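Local coordinates for protein Pgp2 (Campylobacter jejuni subsp. jejuni, PDB 6XJ6) that probably trims peptidoglycan as an LD-carboxypeptidase of the YkuD family and, through a peptidoglycan-binding pocket on its accessory NTF2 domain, directs helical cell shape, at residues 249-254 against 270-275; 174-179 against 279-284. One frame throughout, in Å; residues are numbered along the deposited sequence.

Contact 1: residues 249-254 against 270-275; sequences MYRISF and ILYVKI
Val-273 and Tyr-250 sit directly opposite each other as a hydrogen-bonded pair of antiparallel strands and bury the most surface here. Two N-H...O bonds join them, Val-273 N to Tyr-250 O and Tyr-250 N to Val-273 O, each 2.9 Å long. Two residues on, Ile-252 and Leu-271 make the second such pair, with Leu-271 N only 2.7 Å from Ile-252 O. With its CG2 set between its own backbone N and carbonyl carbon (chi1 -50° for CG1), Val-273 brings that methyl to 4.0 Å from Tyr-250 CB and also against Ile-252 CD1. Beyond its CB the Tyr-250 ring extends toward helix 170-188, and its hydroxyl is hydrogen-bonded to Gln-172.

On the other face of the sheet Arg-251 runs alongside Tyr-272, both side chains pointing the same way. Arg-251 CG makes an off-centre CH-pi contact with the Tyr-272 ring, 4.1 Å from its centroid and closest to CE2, and the same CG also meets Ile-270 CG2 at 3.8 Å. The chain then bends at chi3 (94°), and the guanidinium plane stands 79° from that of the ring; a water bridges Arg-251 NH1 and Tyr-272 OH. These strands form a long beta hairpin, 249-260 with 263-275, in the curved antiparallel sheet of an NTF2-like fold.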
loop_
_atom_site.group_PDB
_atom_site.type_symbol
_atom_site.label_atom_id
_atom_site.label_comp_id
_atom_site.label_asym_id
_atom_site.label_seq_id
_atom_site.Cartn_x
_atom_site.Cartn_y
_atom_site.Cartn_z
ATOM N N MET A 249 -6.042 7.287 -5.247
ATOM C CA MET A 249 -5.644 5.890 -5.253
ATOM C C MET A 249 -5.629 5.349 -3.835
ATOM O O MET A 249 -5.384 6.080 -2.866
ATOM C CB MET A 249 -4.265 5.716 -5.878
ATOM C CG MET A 249 -4.261 6.045 -7.342
ATOM S SD MET A 249 -2.636 5.906 -8.092
ATOM C CE MET A 249 -2.287 4.192 -7.812
ATOM N N TYR A 250 -5.923 4.055 -3.727
ATOM C CA TYR A 250 -5.893 3.360 -2.453
ATOM C C TYR A 250 -5.316 1.974 -2.662
ATOM O O TYR A 250 -5.391 1.404 -3.757
ATOM C CB TYR A 250 -7.295 3.192 -1.861
ATOM C CG TYR A 250 -7.876 4.436 -1.233
ATOM C CD1 TYR A 250 -8.447 5.429 -2.006
ATOM C CD2 TYR A 250 -7.872 4.604 0.140
ATOM C CE1 TYR A 250 -9.000 6.577 -1.409
ATOM C CE2 TYR A 250 -8.405 5.732 0.728
ATOM C CZ TYR A 250 -8.964 6.710 -0.049
ATOM O OH TYR A 250 -9.511 7.828 0.557
ATOM N N ARG A 251 -4.745 1.437 -1.584
ATOM C CA ARG A 251 -4.355 0.039 -1.504
ATOM C C ARG A 251 -5.359 -0.669 -0.606
ATOM O O ARG A 251 -5.699 -0.158 0.463
ATOM C CB ARG A 251 -2.952 -0.105 -0.926
ATOM C CG ARG A 251 -2.427 -1.502 -1.038
ATOM C CD ARG A 251 -1.132 -1.669 -0.293
ATOM N NE ARG A 251 -1.424 -2.162 1.034
ATOM C CZ ARG A 251 -0.677 -3.020 1.715
ATOM N NH1 ARG A 251 0.458 -3.489 1.215
ATOM N NH2 ARG A 251 -1.074 -3.401 2.917
ATOM N N ILE A 252 -5.845 -1.823 -1.050
ATOM C CA ILE A 252 -6.787 -2.636 -0.284
ATOM C C ILE A 252 -6.159 -4.009 -0.141
ATOM O O ILE A 252 -5.950 -4.698 -1.140
ATOM C CB ILE A 252 -8.148 -2.755 -0.989
ATOM C CG1 ILE A 252 -8.723 -1.373 -1.311
ATOM C CG2 ILE A 252 -9.112 -3.565 -0.108
ATOM C CD1 ILE A 252 -10.001 -1.403 -2.119
ATOM N N SER A 253 -5.871 -4.415 1.090
ATOM C CA SER A 253 -5.330 -5.738 1.352
ATOM C C SER A 253 -6.273 -6.492 2.275
ATOM O O SER A 253 -6.973 -5.898 3.101
ATOM C CB SER A 253 -3.916 -5.674 1.950
ATOM O OG SER A 253 -3.894 -5.005 3.194
ATOM N N PHE A 254 -6.304 -7.806 2.117
ATOM C CA PHE A 254 -7.209 -8.629 2.905
ATOM C C PHE A 254 -6.819 -10.082 2.718
ATOM O O PHE A 254 -6.090 -10.429 1.784
ATOM C CB PHE A 254 -8.675 -8.412 2.505
ATOM C CG PHE A 254 -8.949 -8.584 1.034
ATOM C CD1 PHE A 254 -9.394 -9.791 0.534
ATOM C CD2 PHE A 254 -8.766 -7.525 0.156
ATOM C CE1 PHE A 254 -9.652 -9.944 -0.814
ATOM C CE2 PHE A 254 -9.018 -7.678 -1.196
ATOM C CZ PHE A 254 -9.463 -8.882 -1.677
ATOM N N ILE A 270 -4.194 -8.438 -2.537
ATOM C CA ILE A 270 -3.950 -6.999 -2.550
ATOM C C ILE A 270 -4.524 -6.431 -3.836
ATOM O O ILE A 270 -4.304 -6.985 -4.918
ATOM C CB ILE A 270 -2.458 -6.626 -2.452
ATOM C CG1 ILE A 270 -1.759 -7.405 -1.332
ATOM C CG2 ILE A 270 -2.331 -5.125 -2.231
ATOM C CD1 ILE A 270 -0.256 -7.162 -1.258
ATOM N N LEU A 271 -5.272 -5.340 -3.714
ATOM C CA LEU A 271 -5.723 -4.553 -4.849
ATOM C C LEU A 271 -5.115 -3.163 -4.747
ATOM O O LEU A 271 -5.121 -2.553 -3.673
ATOM C CB LEU A 271 -7.249 -4.424 -4.865
ATOM C CG LEU A 271 -8.074 -5.711 -4.876
ATOM C CD1 LEU A 271 -9.555 -5.388 -4.806
ATOM C CD2 LEU A 271 -7.777 -6.540 -6.110
ATOM N N TYR A 272 -4.590 -2.673 -5.859
ATOM C CA TYR A 272 -4.216 -1.274 -6.012
ATOM C C TYR A 272 -5.268 -0.658 -6.918
ATOM O O TYR A 272 -5.484 -1.142 -8.028
ATOM C CB TYR A 272 -2.808 -1.152 -6.608
ATOM C CG TYR A 272 -1.752 -1.702 -5.670
ATOM C CD1 TYR A 272 -1.469 -3.059 -5.639
ATOM C CD2 TYR A 272 -1.092 -0.877 -4.771
ATOM C CE1 TYR A 272 -0.548 -3.578 -4.759
ATOM C CE2 TYR A 272 -0.152 -1.390 -3.884
ATOM C CZ TYR A 272 0.109 -2.740 -3.882
ATOM O OH TYR A 272 1.019 -3.261 -2.997
ATOM N N VAL A 273 -5.958 0.373 -6.427
ATOM C CA VAL A 273 -7.142 0.886 -7.099
ATOM C C VAL A 273 -7.088 2.404 -7.194
ATOM O O VAL A 273 -6.386 3.080 -6.445
ATOM C CB VAL A 273 -8.449 0.451 -6.386
ATOM C CG1 VAL A 273 -8.464 -1.053 -6.135
ATOM C CG2 VAL A 273 -8.651 1.213 -5.069
ATOM N N LYS A 274 -7.855 2.933 -8.138
ATOM C CA LYS A 274 -8.208 4.341 -8.150
ATOM C C LYS A 274 -9.721 4.462 -8.033
ATOM O O LYS A 274 -10.459 3.493 -8.232
ATOM C CB LYS A 274 -7.725 5.035 -9.429
ATOM C CG LYS A 274 -8.379 4.524 -10.694
ATOM C CD LYS A 274 -7.850 5.233 -11.923
ATOM C CE LYS A 274 -8.412 4.603 -13.173
ATOM N NZ LYS A 274 -7.824 5.179 -14.414
ATOM N N ILE A 275 -10.176 5.661 -7.691
ATOM C CA ILE A 275 -11.592 6.003 -7.732
ATOM C C ILE A 275 -11.812 6.835 -8.984
ATOM O O ILE A 275 -11.201 7.899 -9.145
ATOM C CB ILE A 275 -12.026 6.770 -6.475
ATOM C CG1 ILE A 275 -11.833 5.909 -5.229
ATOM C CG2 ILE A 275 -13.473 7.171 -6.604
ATOM C CD1 ILE A 275 -12.082 6.649 -3.935
HETATM O O HOH W 1 2.181 -2.030 -0.959
#

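Contact 2: residues 174-179 against 279-284; sequences ASLLAD and GKMKIL
The helix segment 174-179 passes the turn and short strand at 279-284 with its closest CA atoms, those of Leu-176 and Met-281, 6.0 Å apart. This is the helix-on-sheet packing of the NTF2-like fold, in which the long helix 170-188 lies against one face of the curved sheet. Met-281 has the most surface buried here and points its CB at the helix. Its CG stands opposite the backbone N (chi1 -180°), so the chain runs on past Asp-179 in the reverse direction to that side chain, and the bend at chi3 leaves CE near the backbone carbonyl of Asp-179. Leu-176 crosses Met-281 obliquely, its CD2 3.6 Å from Met-281 CB; the same leucine also packs on Val-273 and Ile-275 of the neighbouring strand.

Polar contacts gather along the edge of this apolar patch. Asp-179 OD2 accepts the backbone N-H of Met-281 at 2.8 Å, the donor standing 40° out of the carboxylate plane, and this bond ties the helix side chain to the backbone of Met-281. Ser-175, one turn earlier, is hydrogen-bonded to Gln-172 O. A single water joins three groups: it accepts from Ser-175 OG at 2.8 Å and donates to both Asp-179 OD2 and Gly-279 O, each at 2.7 Å.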
loop_
_atom_site.group_PDB
_atom_site.type_symbol
_atom_site.label_atom_id
_atom_site.label_comp_id
_atom_site.label_asym_id
_atom_site.label_seq_id
_atom_site.Cartn_x
_atom_site.Cartn_y
_atom_site.Cartn_z
ATOM N N ALA A 174 -15.548 4.297 2.515
ATOM C CA ALA A 174 -16.841 3.626 2.562
ATOM C C ALA A 174 -17.293 3.188 1.175
ATOM O O ALA A 174 -17.808 2.072 1.003
ATOM C CB ALA A 174 -17.877 4.551 3.194
ATOM N N SER A 175 -17.134 4.056 0.174
ATOM C CA SER A 175 -17.539 3.678 -1.174
ATOM C C SER A 175 -16.678 2.538 -1.703
ATOM O O SER A 175 -17.184 1.622 -2.361
ATOM C CB SER A 175 -17.496 4.886 -2.109
ATOM O OG SER A 175 -16.167 5.278 -2.398
ATOM N N LEU A 176 -15.375 2.566 -1.413
ATOM C CA LEU A 176 -14.505 1.497 -1.888
ATOM C C LEU A 176 -14.845 0.167 -1.228
ATOM O O LEU A 176 -14.811 -0.880 -1.882
ATOM C CB LEU A 176 -13.039 1.858 -1.657
ATOM C CG LEU A 176 -12.430 2.862 -2.638
ATOM C CD1 LEU A 176 -11.030 3.224 -2.190
ATOM C CD2 LEU A 176 -12.405 2.321 -4.064
ATOM N N LEU A 177 -15.173 0.181 0.064
ATOM C CA LEU A 177 -15.554 -1.060 0.728
ATOM C C LEU A 177 -16.839 -1.625 0.141
ATOM O O LEU A 177 -16.962 -2.841 -0.051
ATOM C CB LEU A 177 -15.697 -0.833 2.229
ATOM C CG LEU A 177 -14.369 -0.759 2.976
ATOM C CD1 LEU A 177 -14.536 -0.151 4.347
ATOM C CD2 LEU A 177 -13.777 -2.153 3.093
ATOM N N ALA A 178 -17.811 -0.760 -0.153
ATOM C CA ALA A 178 -19.023 -1.230 -0.809
ATOM C C ALA A 178 -18.708 -1.805 -2.184
ATOM O O ALA A 178 -19.257 -2.844 -2.569
ATOM C CB ALA A 178 -20.031 -0.091 -0.906
ATOM N N ASP A 179 -17.817 -1.149 -2.937
ATOM C CA ASP A 179 -17.410 -1.680 -4.235
ATOM C C ASP A 179 -16.691 -3.014 -4.082
ATOM O O ASP A 179 -16.915 -3.946 -4.866
ATOM C CB ASP A 179 -16.493 -0.687 -4.946
ATOM C CG ASP A 179 -17.226 0.524 -5.480
ATOM O OD1 ASP A 179 -18.470 0.482 -5.600
ATOM O OD2 ASP A 179 -16.540 1.523 -5.803
ATOM N N GLY A 279 -16.890 7.964 -9.132
ATOM C CA GLY A 279 -16.819 7.510 -7.760
ATOM C C GLY A 279 -16.712 6.016 -7.587
ATOM O O GLY A 279 -16.967 5.520 -6.487
ATOM N N LYS A 280 -16.330 5.282 -8.631
ATOM C CA LYS A 280 -16.316 3.826 -8.610
ATOM C C LYS A 280 -14.888 3.297 -8.574
ATOM O O LYS A 280 -13.987 3.862 -9.204
ATOM C CB LYS A 280 -17.023 3.257 -9.842
ATOM C CG LYS A 280 -17.105 1.743 -9.855
ATOM C CD LYS A 280 -17.935 1.231 -11.025
ATOM C CE LYS A 280 -18.100 -0.278 -10.948
ATOM N NZ LYS A 280 -19.128 -0.800 -11.880
ATOM N N MET A 281 -14.706 2.191 -7.854
ATOM C CA MET A 281 -13.419 1.513 -7.788
ATOM C C MET A 281 -13.011 0.987 -9.156
ATOM O O MET A 281 -13.801 0.341 -9.851
ATOM C CB MET A 281 -13.528 0.330 -6.827
ATOM C CG MET A 281 -12.241 -0.457 -6.675
ATOM S SD MET A 281 -12.350 -1.765 -5.450
ATOM C CE MET A 281 -13.231 -3.011 -6.369
ATOM N N LYS A 282 -11.757 1.237 -9.525
ATOM C CA LYS A 282 -11.158 0.656 -10.719
ATOM C C LYS A 282 -9.831 0.032 -10.323
ATOM O O LYS A 282 -8.924 0.736 -9.867
ATOM C CB LYS A 282 -10.955 1.713 -11.807
ATOM C CG LYS A 282 -12.252 2.198 -12.434
ATOM C CD LYS A 282 -12.922 1.105 -13.259
ATOM C CE LYS A 282 -14.129 1.639 -13.999
ATOM N NZ LYS A 282 -14.695 0.633 -14.940
ATOM N N ILE A 283 -9.720 -1.280 -10.508
ATOM C CA ILE A 283 -8.535 -2.028 -10.102
ATOM C C ILE A 283 -7.430 -1.812 -11.127
ATOM O O ILE A 283 -7.638 -1.993 -12.333
ATOM C CB ILE A 283 -8.875 -3.520 -9.951
ATOM C CG1 ILE A 283 -9.888 -3.714 -8.819
ATOM C CG2 ILE A 283 -7.612 -4.346 -9.694
ATOM C CD1 ILE A 283 -10.582 -5.044 -8.851
ATOM N N LEU A 284 -6.245 -1.430 -10.641
ATOM C CA LEU A 284 -5.071 -1.210 -11.477
ATOM C C LEU A 284 -4.069 -2.351 -11.403
ATOM O O LEU A 284 -3.293 -2.542 -12.346
ATOM C CB LEU A 284 -4.364 0.078 -11.049
ATOM C CG LEU A 284 -5.261 1.318 -11.016
ATOM C CD1 LEU A 284 -4.547 2.495 -10.383
ATOM C CD2 LEU A 284 -5.697 1.656 -12.422
HETATM O O HOH W 2 -15.708 3.883 -4.735
HETATM O O HOH W 3 -19.237 3.211 -6.159
#

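The two contacts have centres about 8 Å apart and belong to one NTF2-like domain, away from the predicted catalytic residues. Along the chain the helix of contact 2 comes first, then both strands of contact 1, and last the strand 281-283 that returns to contact 2. Strand 263-275 connects them: it pairs with 249-260 on one side and with 281-283 on the other, where Lys-274 O and Lys-282 N, 2.9 Å apart, form a probable hydrogen bond. Leu-176 CD1 packs 3.4 Å from Tyr-250 CD1. Hairpin, following strand and helix 170-188 thus share one hydrophobic core in the accessory domain.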